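Local coordinates for N-acetyl-L-2,4-diaminobutyric acid deacetylase (Ruegeria pomeroyi, PDB 6TWL), which probably removes the acetyl group from N-acetyl-L-2,4-diaminobutyrate with the help of zinc, a step in the bacterial breakdown of ectoine, at residues E61-V66 / G214-R219; D142-G147 / L205-L210; A179-E184 / E246-T251; V307-F312 / V322-V327. One frame throughout, in Å; residues are numbered along the deposited sequence.

How the interactions relate
Three of the contacts gather around the ten-stranded mixed sheet that carries the zinc-site loops. Interaction 2 pairs the end of strand 139-142 with strand 204-209; interaction 1 joins the starts of helices 63-74 and 218-234 and touches it through Glu63 and Ser145, their centres about 11 Å apart. Along the chain, interaction 2 is nested inside the loop closed by interaction 1. Interaction 3 forms the sheet edge and its segments alternate with those of both; interactions 2 and 3, centres about 13 Å apart, are joined only through this sheet. Interaction 4 follows in a separate antiparallel sheet, touching interaction 3 through Leu250 and Ile308 and a probable hydrogen bond between Thr251 O and Val327 N.

Interaction 1: residues E61-V66 / G214-R219; sequences EYEGPV and GSSSAR
A water-bridged surface contact joins Tyr62 and Glu63, where helix 63-74 begins, to the loop of Ser215 and Ser216 that leads into helix 218-234. One water holds the two together: it accepts from Tyr62 N (3.1 Å) and donates to both Glu63 OE1 and Ser215 O, each at 2.7 Å. The carboxylate reaches this point because the Glu63 chain bends at its second torsion (chi2 87°), folding back beside the loop. Ser216 comes in from the other segment, its CB 3.9 Å from Tyr62 CB and its OG 3.6 Å from Glu63 CG, so the serine packs against the aliphatic part of both residues. The tyrosine ring turns toward Gly214, whose CA lies in the ring plane at its edge, while Gly214 O is 3.5 Å from Tyr62 CE2. Glu63 OE1 also bonds Ser145 OG and OE2 bonds Ser220 OG, which in turn takes the proton of Ser217 N. Were Glu63 an alanine, the water would probably lose an acceptor and the hydroxyls of Ser145 and Ser220 their carboxylate partner, leaving the loop less firmly tied to the helix start. Glu61, two residues earlier, is a zinc ligand in this protein, and Ser145 follows the ligand His144. These bonds are consistent with an outer-shell role for Glu63, reaching the segments that carry the zinc ligands through Ser145.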
loop_
_atom_site.group_PDB
_atom_site.type_symbol
_atom_site.label_atom_id
_atom_site.label_comp_id
_atom_site.label_asym_id
_atom_site.label_seq_id
_atom_site.Cartn_x
_atom_site.Cartn_y
_atom_site.Cartn_z
ATOM N N GLU A 61 9.002 -3.060 -2.728
ATOM C CA GLU A 61 7.648 -3.557 -2.937
ATOM C C GLU A 61 7.326 -3.516 -4.423
ATOM O O GLU A 61 7.633 -2.532 -5.102
ATOM C CB GLU A 61 6.633 -2.734 -2.147
ATOM C CG GLU A 61 6.951 -2.650 -0.666
ATOM C CD GLU A 61 6.235 -1.506 0.015
ATOM O OE1 GLU A 61 5.183 -1.076 -0.499
ATOM O OE2 GLU A 61 6.728 -1.037 1.063
ATOM N N TYR A 62 6.709 -4.584 -4.933
ATOM C CA TYR A 62 6.658 -4.751 -6.381
ATOM C C TYR A 62 5.278 -5.069 -6.949
ATOM O O TYR A 62 5.028 -4.780 -8.125
ATOM C CB TYR A 62 7.661 -5.827 -6.798
ATOM C CG TYR A 62 9.087 -5.452 -6.465
ATOM C CD1 TYR A 62 9.756 -4.478 -7.196
ATOM C CD2 TYR A 62 9.759 -6.054 -5.410
ATOM C CE1 TYR A 62 11.060 -4.125 -6.896
ATOM C CE2 TYR A 62 11.061 -5.707 -5.101
ATOM C CZ TYR A 62 11.704 -4.741 -5.847
ATOM O OH TYR A 62 13.000 -4.394 -5.541
ATOM N N GLU A 63 4.380 -5.664 -6.157
ATOM C CA GLU A 63 3.022 -5.902 -6.643
ATOM C C GLU A 63 2.387 -4.606 -7.128
ATOM O O GLU A 63 1.818 -4.546 -8.225
ATOM C CB GLU A 63 2.157 -6.533 -5.551
ATOM C CG GLU A 63 2.371 -8.016 -5.357
ATOM C CD GLU A 63 3.496 -8.309 -4.392
ATOM O OE1 GLU A 63 4.038 -7.349 -3.804
ATOM O OE2 GLU A 63 3.837 -9.499 -4.216
ATOM N N GLY A 64 2.487 -3.555 -6.318
ATOM C CA GLY A 64 2.007 -2.243 -6.677
ATOM C C GLY A 64 2.622 -1.705 -7.954
ATOM O O GLY A 64 1.917 -1.419 -8.927
ATOM N N PRO A 65 3.952 -1.535 -7.972
ATOM C CA PRO A 65 4.604 -1.021 -9.189
ATOM C C PRO A 65 4.298 -1.813 -10.450
ATOM O O PRO A 65 4.175 -1.215 -11.526
ATOM C CB PRO A 65 6.094 -1.084 -8.825
ATOM C CG PRO A 65 6.108 -0.872 -7.356
ATOM C CD PRO A 65 4.889 -1.593 -6.835
ATOM N N VAL A 66 4.165 -3.136 -10.356
ATOM C CA VAL A 66 3.868 -3.927 -11.548
ATOM C C VAL A 66 2.457 -3.633 -12.041
ATOM O O VAL A 66 2.245 -3.324 -13.219
ATOM C CB VAL A 66 4.063 -5.427 -11.268
ATOM C CG1 VAL A 66 3.437 -6.255 -12.381
ATOM C CG2 VAL A 66 5.539 -5.752 -11.127
ATOM N N GLY A 214 10.522 -8.684 -0.837
ATOM C CA GLY A 214 11.190 -8.073 -1.970
ATOM C C GLY A 214 10.990 -8.854 -3.250
ATOM O O GLY A 214 11.921 -8.966 -4.058
ATOM N N SER A 215 9.794 -9.399 -3.452
ATOM C CA SER A 215 9.511 -10.222 -4.619
ATOM C C SER A 215 8.020 -10.164 -4.911
ATOM O O SER A 215 7.216 -9.728 -4.084
ATOM C CB SER A 215 9.957 -11.668 -4.406
ATOM O OG SER A 215 9.612 -12.472 -5.521
ATOM N N SER A 216 7.664 -10.627 -6.106
ATOM C CA SER A 216 6.282 -10.599 -6.558
ATOM C C SER A 216 6.040 -11.805 -7.452
ATOM O O SER A 216 6.780 -12.026 -8.416
ATOM C CB SER A 216 5.981 -9.296 -7.304
ATOM O OG SER A 216 4.652 -9.277 -7.779
ATOM N N SER A 217 5.016 -12.584 -7.124
ATOM C CA SER A 217 4.682 -13.789 -7.864
ATOM C C SER A 217 3.595 -13.484 -8.882
ATOM O O SER A 217 2.995 -12.410 -8.886
ATOM C CB SER A 217 4.212 -14.892 -6.916
ATOM O OG SER A 217 2.996 -14.526 -6.284
ATOM N N ALA A 218 3.323 -14.448 -9.754
ATOM C CA ALA A 218 2.234 -14.188 -10.682
ATOM C C ALA A 218 0.875 -14.263 -9.978
ATOM O O ALA A 218 -0.081 -13.629 -10.429
ATOM C CB ALA A 218 2.339 -15.100 -11.902
ATOM N N ARG A 219 0.784 -14.973 -8.842
ATOM C CA ARG A 219 -0.433 -14.953 -8.018
ATOM C C ARG A 219 -0.695 -13.567 -7.449
ATOM O O ARG A 219 -1.800 -13.020 -7.574
ATOM C CB ARG A 219 -0.315 -15.959 -6.863
ATOM C CG ARG A 219 -0.268 -17.356 -7.345
ATOM C CD ARG A 219 1.139 -17.642 -7.785
ATOM N NE ARG A 219 0.920 -18.620 -8.852
ATOM C CZ ARG A 219 1.723 -18.770 -9.894
ATOM N NH1 ARG A 219 2.876 -18.115 -9.960
ATOM N NH2 ARG A 219 1.374 -19.650 -10.815
HETATM O O HOH W 1 6.725 -7.216 -3.349
#

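Interaction 2: residues D142-G147 / L205-L210; sequences DFHSGG and LVTTEL
Segments 142-147 and 205-210 run in the same general direction, 31° apart, and pair as parallel strands at Asp142 and Thr207, with Asp142 N giving a straight bond to Val206 O (2.9 Å, 163°) in the carbonyl plane. Thr208 N returns a weak bond to Asp142 O. The pairing then passes to a side chain: Thr208 holds OG1 between its own backbone N and carbonyl carbon (chi1 73°), where it accepts from His144 N at 3.1 Å. The same hydroxyl oxygen lies 3.4 Å from Phe143 CD1, and Leu210 CD1 meets the edge of that ring at CE1, 3.8 Å away. A valine in place of Thr208 would probably leave His144 N with just its weak bond to Thr208 O and let the histidine backbone shift. Glu209 bends at its second torsion, which brings OE2 to 3.6 Å from His144 CB. The imidazole lies with Thr208 O near its plane at one edge, and NE2 is hydrogen-bonded to Asp195 OD2. His144, with His58 and Glu61, makes the family-type zinc site of aspartoacylases; Glu209 is seen binding a second zinc and probably matches the general-base glutamate of relatives.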
loop_
_atom_site.group_PDB
_atom_site.type_symbol
_atom_site.label_atom_id
_atom_site.label_comp_id
_atom_site.label_asym_id
_atom_site.label_seq_id
_atom_site.Cartn_x
_atom_site.Cartn_y
_atom_site.Cartn_z
ATOM N N ASP A 142 -3.695 2.832 -2.279
ATOM C CA ASP A 142 -2.290 2.895 -1.876
ATOM C C ASP A 142 -1.763 1.479 -1.702
ATOM O O ASP A 142 -2.122 0.788 -0.742
ATOM C CB ASP A 142 -2.097 3.708 -0.597
ATOM C CG ASP A 142 -0.648 4.137 -0.398
ATOM O OD1 ASP A 142 0.086 4.230 -1.404
ATOM O OD2 ASP A 142 -0.240 4.391 0.752
ATOM N N PHE A 143 -0.899 1.056 -2.624
ATOM C CA PHE A 143 -0.313 -0.275 -2.571
ATOM C C PHE A 143 0.866 -0.297 -1.606
ATOM O O PHE A 143 1.774 0.536 -1.702
ATOM C CB PHE A 143 0.156 -0.709 -3.961
ATOM C CG PHE A 143 -0.955 -1.094 -4.892
ATOM C CD1 PHE A 143 -1.535 -2.347 -4.813
ATOM C CD2 PHE A 143 -1.406 -0.211 -5.863
ATOM C CE1 PHE A 143 -2.554 -2.711 -5.672
ATOM C CE2 PHE A 143 -2.426 -0.570 -6.728
ATOM C CZ PHE A 143 -3.000 -1.822 -6.633
ATOM N N HIS A 144 0.848 -1.245 -0.675
ATOM C CA HIS A 144 2.026 -1.606 0.097
ATOM C C HIS A 144 2.346 -3.073 -0.141
ATOM O O HIS A 144 1.549 -3.832 -0.700
ATOM C CB HIS A 144 1.842 -1.386 1.607
ATOM C CG HIS A 144 1.208 -0.084 1.975
ATOM N ND1 HIS A 144 1.760 1.135 1.647
ATOM C CD2 HIS A 144 0.088 0.189 2.686
ATOM C CE1 HIS A 144 0.997 2.103 2.120
ATOM N NE2 HIS A 144 -0.025 1.556 2.754
ATOM N N SER A 145 3.537 -3.459 0.299
ATOM C CA SER A 145 3.897 -4.856 0.466
ATOM C C SER A 145 4.952 -4.921 1.559
ATOM O O SER A 145 5.535 -3.905 1.947
ATOM C CB SER A 145 4.375 -5.488 -0.845
ATOM O OG SER A 145 3.287 -6.076 -1.539
ATOM N N GLY A 146 5.186 -6.135 2.060
ATOM C CA GLY A 146 5.973 -6.292 3.272
ATOM C C GLY A 146 7.381 -5.741 3.176
ATOM O O GLY A 146 7.951 -5.309 4.182
ATOM N N GLY A 147 7.955 -5.730 1.979
ATOM C CA GLY A 147 9.351 -5.374 1.852
ATOM C C GLY A 147 10.242 -6.556 2.190
ATOM O O GLY A 147 9.815 -7.713 2.198
ATOM N N LEU A 205 -10.275 5.424 0.821
ATOM C CA LEU A 205 -8.926 4.892 0.731
ATOM C C LEU A 205 -8.981 3.380 0.889
ATOM O O LEU A 205 -9.598 2.878 1.833
ATOM C CB LEU A 205 -8.021 5.502 1.809
ATOM C CG LEU A 205 -6.655 4.848 2.026
ATOM C CD1 LEU A 205 -5.728 5.189 0.876
ATOM C CD2 LEU A 205 -6.052 5.268 3.359
ATOM N N VAL A 206 -8.363 2.657 -0.042
ATOM C CA VAL A 206 -8.056 1.245 0.148
ATOM C C VAL A 206 -6.548 1.077 0.045
ATOM O O VAL A 206 -5.920 1.581 -0.893
ATOM C CB VAL A 206 -8.798 0.327 -0.847
ATOM C CG1 VAL A 206 -8.564 0.743 -2.296
ATOM C CG2 VAL A 206 -8.386 -1.135 -0.625
ATOM N N THR A 207 -5.972 0.409 1.038
ATOM C CA THR A 207 -4.560 0.077 1.076
ATOM C C THR A 207 -4.416 -1.432 0.962
ATOM O O THR A 207 -5.389 -2.178 1.102
ATOM C CB THR A 207 -3.911 0.575 2.367
ATOM O OG1 THR A 207 -4.547 -0.059 3.486
ATOM C CG2 THR A 207 -4.077 2.078 2.491
ATOM N N THR A 208 -3.194 -1.884 0.691
ATOM C CA THR A 208 -2.946 -3.298 0.454
ATOM C C THR A 208 -1.690 -3.737 1.190
ATOM O O THR A 208 -0.885 -2.922 1.646
ATOM C CB THR A 208 -2.775 -3.615 -1.040
ATOM O OG1 THR A 208 -1.506 -3.123 -1.487
ATOM C CG2 THR A 208 -3.881 -2.988 -1.879
ATOM N N GLU A 209 -1.547 -5.057 1.309
ATOM C CA GLU A 209 -0.274 -5.715 1.598
ATOM C C GLU A 209 -0.328 -7.006 0.789
ATOM O O GLU A 209 -0.943 -7.986 1.219
ATOM C CB GLU A 209 -0.074 -5.989 3.084
ATOM C CG GLU A 209 0.140 -4.750 3.945
ATOM C CD GLU A 209 1.569 -4.257 3.936
ATOM O OE1 GLU A 209 2.402 -4.856 3.226
ATOM O OE2 GLU A 209 1.859 -3.274 4.649
ATOM N N LEU A 210 0.286 -6.992 -0.393
ATOM C CA LEU A 210 0.099 -8.045 -1.383
ATOM C C LEU A 210 1.288 -8.996 -1.452
ATOM O O LEU A 210 1.556 -9.588 -2.500
ATOM C CB LEU A 210 -0.174 -7.429 -2.752
ATOM C CG LEU A 210 -1.467 -6.618 -2.822
ATOM C CD1 LEU A 210 -1.685 -6.104 -4.224
ATOM C CD2 LEU A 210 -2.654 -7.454 -2.364
#

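Interaction 3: residues A179-E184 / E246-T251; sequences APYSVE and ETVNLT
Ala179 meets Thr247 through its carbonyl O just ahead of the strands, 2.9 Å from Thr247 OG1. Pro180 follows with its own carbonyl O, which takes the proton of Val248 N at 3.0 Å from a donor tilted well off the carbonyl plane. At Tyr181 the side chain lies next to Val248, both pointing the same way, and CG sits beside the backbone N (chi1 -62°). This turns ring atom CD2 to 3.8 Å from Val248 CB and 3.6 Å from Leu250 CD1, while Leu306 covers all three residues from strand 305-311. The pairing is that of parallel strands, 4.6 Å apart between axes and crossing at -29°; it puts strand 248-251 at the edge of the ten-stranded mixed sheet, outside strand 181-184. Ser182 sits on the other face, with its CB 3.6 Å from Asn249 OD1, and its backbone bonds both ways: N to Val248 O at 2.9 Å (169°), and O to Leu250 N. Val183 turns back to the face of Tyr181 and rests CG1 on Leu250 O. Glu184 ends the segment, its N reaching Leu250 O nearly head-on to the carbonyl, at 3.0 Å, and its side chain lying against Phe171 of helix 167-177.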
loop_
_atom_site.group_PDB
_atom_site.type_symbol
_atom_site.label_atom_id
_atom_site.label_comp_id
_atom_site.label_asym_id
_atom_site.label_seq_id
_atom_site.Cartn_x
_atom_site.Cartn_y
_atom_site.Cartn_z
ATOM N N ALA A 179 -9.465 -9.093 -2.538
ATOM C CA ALA A 179 -8.278 -9.902 -2.353
ATOM C C ALA A 179 -8.665 -11.134 -1.539
ATOM O O ALA A 179 -9.737 -11.170 -0.932
ATOM C CB ALA A 179 -7.187 -9.085 -1.662
ATOM N N PRO A 180 -7.825 -12.175 -1.519
ATOM C CA PRO A 180 -8.167 -13.360 -0.712
ATOM C C PRO A 180 -8.412 -13.054 0.756
ATOM O O PRO A 180 -9.094 -13.835 1.429
ATOM C CB PRO A 180 -6.948 -14.275 -0.900
ATOM C CG PRO A 180 -6.402 -13.882 -2.225
ATOM C CD PRO A 180 -6.605 -12.397 -2.319
ATOM N N TYR A 181 -7.890 -11.944 1.272
ATOM C CA TYR A 181 -8.098 -11.551 2.657
ATOM C C TYR A 181 -8.504 -10.085 2.711
ATOM O O TYR A 181 -7.992 -9.262 1.948
ATOM C CB TYR A 181 -6.838 -11.792 3.493
ATOM C CG TYR A 181 -6.438 -13.247 3.555
ATOM C CD1 TYR A 181 -5.611 -13.803 2.586
ATOM C CD2 TYR A 181 -6.900 -14.070 4.571
ATOM C CE1 TYR A 181 -5.249 -15.136 2.635
ATOM C CE2 TYR A 181 -6.545 -15.403 4.629
ATOM C CZ TYR A 181 -5.718 -15.930 3.659
ATOM O OH TYR A 181 -5.362 -17.258 3.714
ATOM N N SER A 182 -9.433 -9.767 3.610
ATOM C CA SER A 182 -9.981 -8.420 3.735
ATOM C C SER A 182 -9.886 -7.984 5.187
ATOM O O SER A 182 -10.578 -8.532 6.051
ATOM C CB SER A 182 -11.424 -8.373 3.255
ATOM O OG SER A 182 -11.571 -9.090 2.039
ATOM N N VAL A 183 -9.046 -6.991 5.454
ATOM C CA VAL A 183 -8.720 -6.589 6.815
ATOM C C VAL A 183 -9.377 -5.248 7.113
ATOM O O VAL A 183 -9.378 -4.340 6.272
ATOM C CB VAL A 183 -7.196 -6.525 7.022
ATOM C CG1 VAL A 183 -6.887 -6.215 8.454
ATOM C CG2 VAL A 183 -6.549 -7.842 6.630
ATOM N N GLU A 184 -9.949 -5.132 8.310
ATOM C CA GLU A 184 -10.534 -3.889 8.795
ATOM C C GLU A 184 -9.613 -3.276 9.852
ATOM O O GLU A 184 -9.407 -3.872 10.918
ATOM C CB GLU A 184 -11.932 -4.134 9.367
ATOM C CG GLU A 184 -13.034 -4.259 8.318
ATOM C CD GLU A 184 -14.424 -4.106 8.909
ATOM O OE1 GLU A 184 -14.599 -3.259 9.812
ATOM O OE2 GLU A 184 -15.341 -4.835 8.475
ATOM N N GLU A 246 -13.821 -15.854 -3.246
ATOM C CA GLU A 246 -13.914 -15.924 -1.799
ATOM C C GLU A 246 -12.952 -14.938 -1.153
ATOM O O GLU A 246 -11.950 -14.526 -1.745
ATOM C CB GLU A 246 -13.597 -17.337 -1.315
ATOM C CG GLU A 246 -12.452 -17.996 -2.078
ATOM C CD GLU A 246 -11.070 -17.530 -1.637
ATOM O OE1 GLU A 246 -10.097 -17.802 -2.370
ATOM O OE2 GLU A 246 -10.947 -16.921 -0.552
ATOM N N THR A 247 -13.264 -14.571 0.084
ATOM C CA THR A 247 -12.380 -13.734 0.873
ATOM C C THR A 247 -12.606 -14.041 2.345
ATOM O O THR A 247 -13.686 -14.485 2.743
ATOM C CB THR A 247 -12.628 -12.256 0.591
ATOM O OG1 THR A 247 -11.639 -11.464 1.262
ATOM C CG2 THR A 247 -14.012 -11.888 1.072
ATOM N N VAL A 248 -11.576 -13.799 3.150
ATOM C CA VAL A 248 -11.624 -14.043 4.586
ATOM C C VAL A 248 -11.455 -12.706 5.289
ATOM O O VAL A 248 -10.460 -12.004 5.072
ATOM C CB VAL A 248 -10.547 -15.043 5.032
ATOM C CG1 VAL A 248 -10.526 -15.157 6.546
ATOM C CG2 VAL A 248 -10.795 -16.402 4.393
ATOM N N ASN A 249 -12.426 -12.353 6.128
ATOM C CA ASN A 249 -12.433 -11.058 6.792
ATOM C C ASN A 249 -11.724 -11.155 8.136
ATOM O O ASN A 249 -12.036 -12.030 8.951
ATOM C CB ASN A 249 -13.864 -10.554 6.964
ATOM C CG ASN A 249 -14.418 -9.944 5.690
ATOM O OD1 ASN A 249 -14.233 -8.754 5.427
ATOM N ND2 ASN A 249 -15.085 -10.759 4.883
ATOM N N LEU A 250 -10.771 -10.253 8.358
ATOM C CA LEU A 250 -9.889 -10.306 9.511
ATOM C C LEU A 250 -9.818 -8.944 10.183
ATOM O O LEU A 250 -10.003 -7.904 9.544
ATOM C CB LEU A 250 -8.477 -10.748 9.116
ATOM C CG LEU A 250 -8.374 -12.047 8.319
ATOM C CD1 LEU A 250 -7.063 -12.087 7.561
ATOM C CD2 LEU A 250 -8.505 -13.248 9.241
ATOM N N THR A 251 -9.550 -8.968 11.485
ATOM C CA THR A 251 -9.312 -7.772 12.274
ATOM C C THR A 251 -8.066 -7.981 13.121
ATOM O O THR A 251 -7.731 -9.109 13.491
ATOM C CB THR A 251 -10.503 -7.434 13.190
ATOM O OG1 THR A 251 -10.590 -8.403 14.241
ATOM C CG2 THR A 251 -11.812 -7.420 12.408
#

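Interaction 4: residues V307-F312 / V322-V327; sequences VISRHF and VAVVGV
Ile308 carries CG1 between its backbone N and carbonyl carbon (chi1 58°), and Val324 turns CG1 anti to its own N (chi1 -178°), so that the two branches meet. Ile308 CD1 lies 3.8 Å from Val324 CG1, the side chains passing at a slant rather than end to end. The other branch of the valine points to Ser309, whose CB is 3.8 Å from Val324 CG2. Ile308 and Ser309 thus share one partner, and the strands show a classic beta bulge. Its signature is at Val324 O, which takes a good bond from Ile308 N (2.8 Å, 160°) and a weak one from Ser309 N. Past the bulge the antiparallel pairing continues: Val324 N gives to Ser309 O at 3.0 Å, and His311 N gives to Val322 O at 3.1 Å. In both of these bonds the donor stands above the carbonyl plane. On the opposite face from Ser309 and Val324, Val307 CG1 packs on Ala323 CB at 4.0 Å. Arg310 folds its guanidinium back over the neighbouring residue, and NE and NH2 both give weak bonds to His311 O. The hydroxyl of Ser309 has a weak bond to Asp151 O, while His311 NE2 is bonded to Leu315 O and its ring meets Phe267 edge-to-face. Strands 305-311 and 321-326 are thus antiparallel neighbours in the five-stranded antiparallel sheet, built mostly from the C-terminal part of the chain, with Ile308 reaching Leu250 of the ten-stranded mixed sheet. Chemically, a backbone kink met by apolar branches makes this a hydrophobic junction, its buried polar groups answered largely by main-chain atoms.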
loop_
_atom_site.group_PDB
_atom_site.type_symbol
_atom_site.label_atom_id
_atom_site.label_comp_id
_atom_site.label_asym_id
_atom_site.label_seq_id
_atom_site.Cartn_x
_atom_site.Cartn_y
_atom_site.Cartn_z
ATOM N N VAL A 307 -2.396 -16.742 10.889
ATOM C CA VAL A 307 -1.111 -16.075 10.696
ATOM C C VAL A 307 -1.187 -15.294 9.387
ATOM O O VAL A 307 -1.302 -15.882 8.308
ATOM C CB VAL A 307 0.055 -17.071 10.687
ATOM C CG1 VAL A 307 1.369 -16.349 10.967
ATOM C CG2 VAL A 307 -0.179 -18.165 11.707
ATOM N N ILE A 308 -1.138 -13.968 9.480
ATOM C CA ILE A 308 -1.269 -13.101 8.315
ATOM C C ILE A 308 0.037 -12.423 7.939
ATOM O O ILE A 308 0.118 -11.828 6.851
ATOM C CB ILE A 308 -2.373 -12.045 8.524
ATOM C CG1 ILE A 308 -2.067 -11.192 9.758
ATOM C CG2 ILE A 308 -3.720 -12.721 8.683
ATOM C CD1 ILE A 308 -2.727 -9.830 9.736
ATOM N N SER A 309 1.055 -12.489 8.792
ATOM C CA SER A 309 2.352 -11.900 8.504
ATOM C C SER A 309 3.422 -12.683 9.248
ATOM O O SER A 309 3.159 -13.272 10.299
ATOM C CB SER A 309 2.409 -10.424 8.906
ATOM O OG SER A 309 3.540 -9.792 8.335
ATOM N N ARG A 310 4.631 -12.683 8.691
ATOM C CA ARG A 310 5.742 -13.407 9.292
ATOM C C ARG A 310 7.051 -12.732 8.918
ATOM O O ARG A 310 7.174 -12.131 7.848
ATOM C CB ARG A 310 5.769 -14.873 8.844
ATOM C CG ARG A 310 5.786 -15.068 7.334
ATOM C CD ARG A 310 6.506 -16.351 6.937
ATOM N NE ARG A 310 7.894 -16.367 7.388
ATOM C CZ ARG A 310 8.838 -17.151 6.875
ATOM N NH1 ARG A 310 8.547 -17.988 5.888
ATOM N NH2 ARG A 310 10.075 -17.096 7.347
ATOM N N HIS A 311 8.027 -12.829 9.821
ATOM C CA HIS A 311 9.393 -12.447 9.488
ATOM C C HIS A 311 9.881 -13.266 8.301
ATOM O O HIS A 311 9.775 -14.495 8.288
ATOM C CB HIS A 311 10.307 -12.664 10.694
ATOM C CG HIS A 311 11.715 -12.200 10.482
ATOM N ND1 HIS A 311 12.083 -10.875 10.564
ATOM C CD2 HIS A 311 12.848 -12.889 10.205
ATOM C CE1 HIS A 311 13.380 -10.766 10.340
ATOM N NE2 HIS A 311 13.869 -11.973 10.120
ATOM N N PHE A 312 10.366 -12.571 7.271
ATOM C CA PHE A 312 10.816 -13.249 6.058
ATOM C C PHE A 312 12.261 -13.763 6.088
ATOM O O PHE A 312 12.480 -14.933 5.757
ATOM C CB PHE A 312 10.610 -12.332 4.851
ATOM C CG PHE A 312 10.801 -13.020 3.535
ATOM C CD1 PHE A 312 9.858 -13.926 3.078
ATOM C CD2 PHE A 312 11.917 -12.767 2.760
ATOM C CE1 PHE A 312 10.024 -14.569 1.868
ATOM C CE2 PHE A 312 12.092 -13.404 1.545
ATOM C CZ PHE A 312 11.142 -14.307 1.098
ATOM N N VAL A 322 7.885 -11.272 14.911
ATOM C CA VAL A 322 7.970 -12.685 14.554
ATOM C C VAL A 322 6.817 -13.068 13.634
ATOM O O VAL A 322 7.020 -13.675 12.576
ATOM C CB VAL A 322 7.996 -13.553 15.824
ATOM C CG1 VAL A 322 7.787 -15.023 15.483
ATOM C CG2 VAL A 322 9.303 -13.346 16.579
ATOM N N ALA A 323 5.594 -12.712 14.021
ATOM C CA ALA A 323 4.407 -13.036 13.243
ATOM C C ALA A 323 3.259 -12.155 13.710
ATOM O O ALA A 323 3.285 -11.608 14.816
ATOM C CB ALA A 323 4.031 -14.516 13.372
ATOM N N VAL A 324 2.251 -12.023 12.849
ATOM C CA VAL A 324 1.014 -11.320 13.170
ATOM C C VAL A 324 -0.153 -12.273 12.947
ATOM O O VAL A 324 -0.168 -13.035 11.973
ATOM C CB VAL A 324 0.835 -10.037 12.330
ATOM C CG1 VAL A 324 -0.445 -9.317 12.723
ATOM C CG2 VAL A 324 2.028 -9.116 12.501
ATOM N N VAL A 325 -1.128 -12.226 13.851
ATOM C CA VAL A 325 -2.309 -13.081 13.808
ATOM C C VAL A 325 -3.542 -12.209 13.610
ATOM O O VAL A 325 -3.756 -11.251 14.362
ATOM C CB VAL A 325 -2.442 -13.922 15.090
ATOM C CG1 VAL A 325 -3.408 -15.067 14.866
ATOM C CG2 VAL A 325 -1.080 -14.437 15.541
ATOM N N GLY A 326 -4.352 -12.544 12.609
ATOM C CA GLY A 326 -5.623 -11.868 12.367
ATOM C C GLY A 326 -6.780 -12.676 12.921
ATOM O O GLY A 326 -6.793 -13.905 12.828
ATOM N N VAL A 327 -7.777 -11.972 13.491
ATOM C CA VAL A 327 -8.806 -12.606 14.312
ATOM C C VAL A 327 -10.031 -12.958 13.471
ATOM O O VAL A 327 -10.346 -12.307 12.469
ATOM C CB VAL A 327 -9.164 -11.705 15.514
ATOM C CG1 VAL A 327 -10.100 -12.421 16.476
ATOM C CG2 VAL A 327 -7.901 -11.314 16.248
#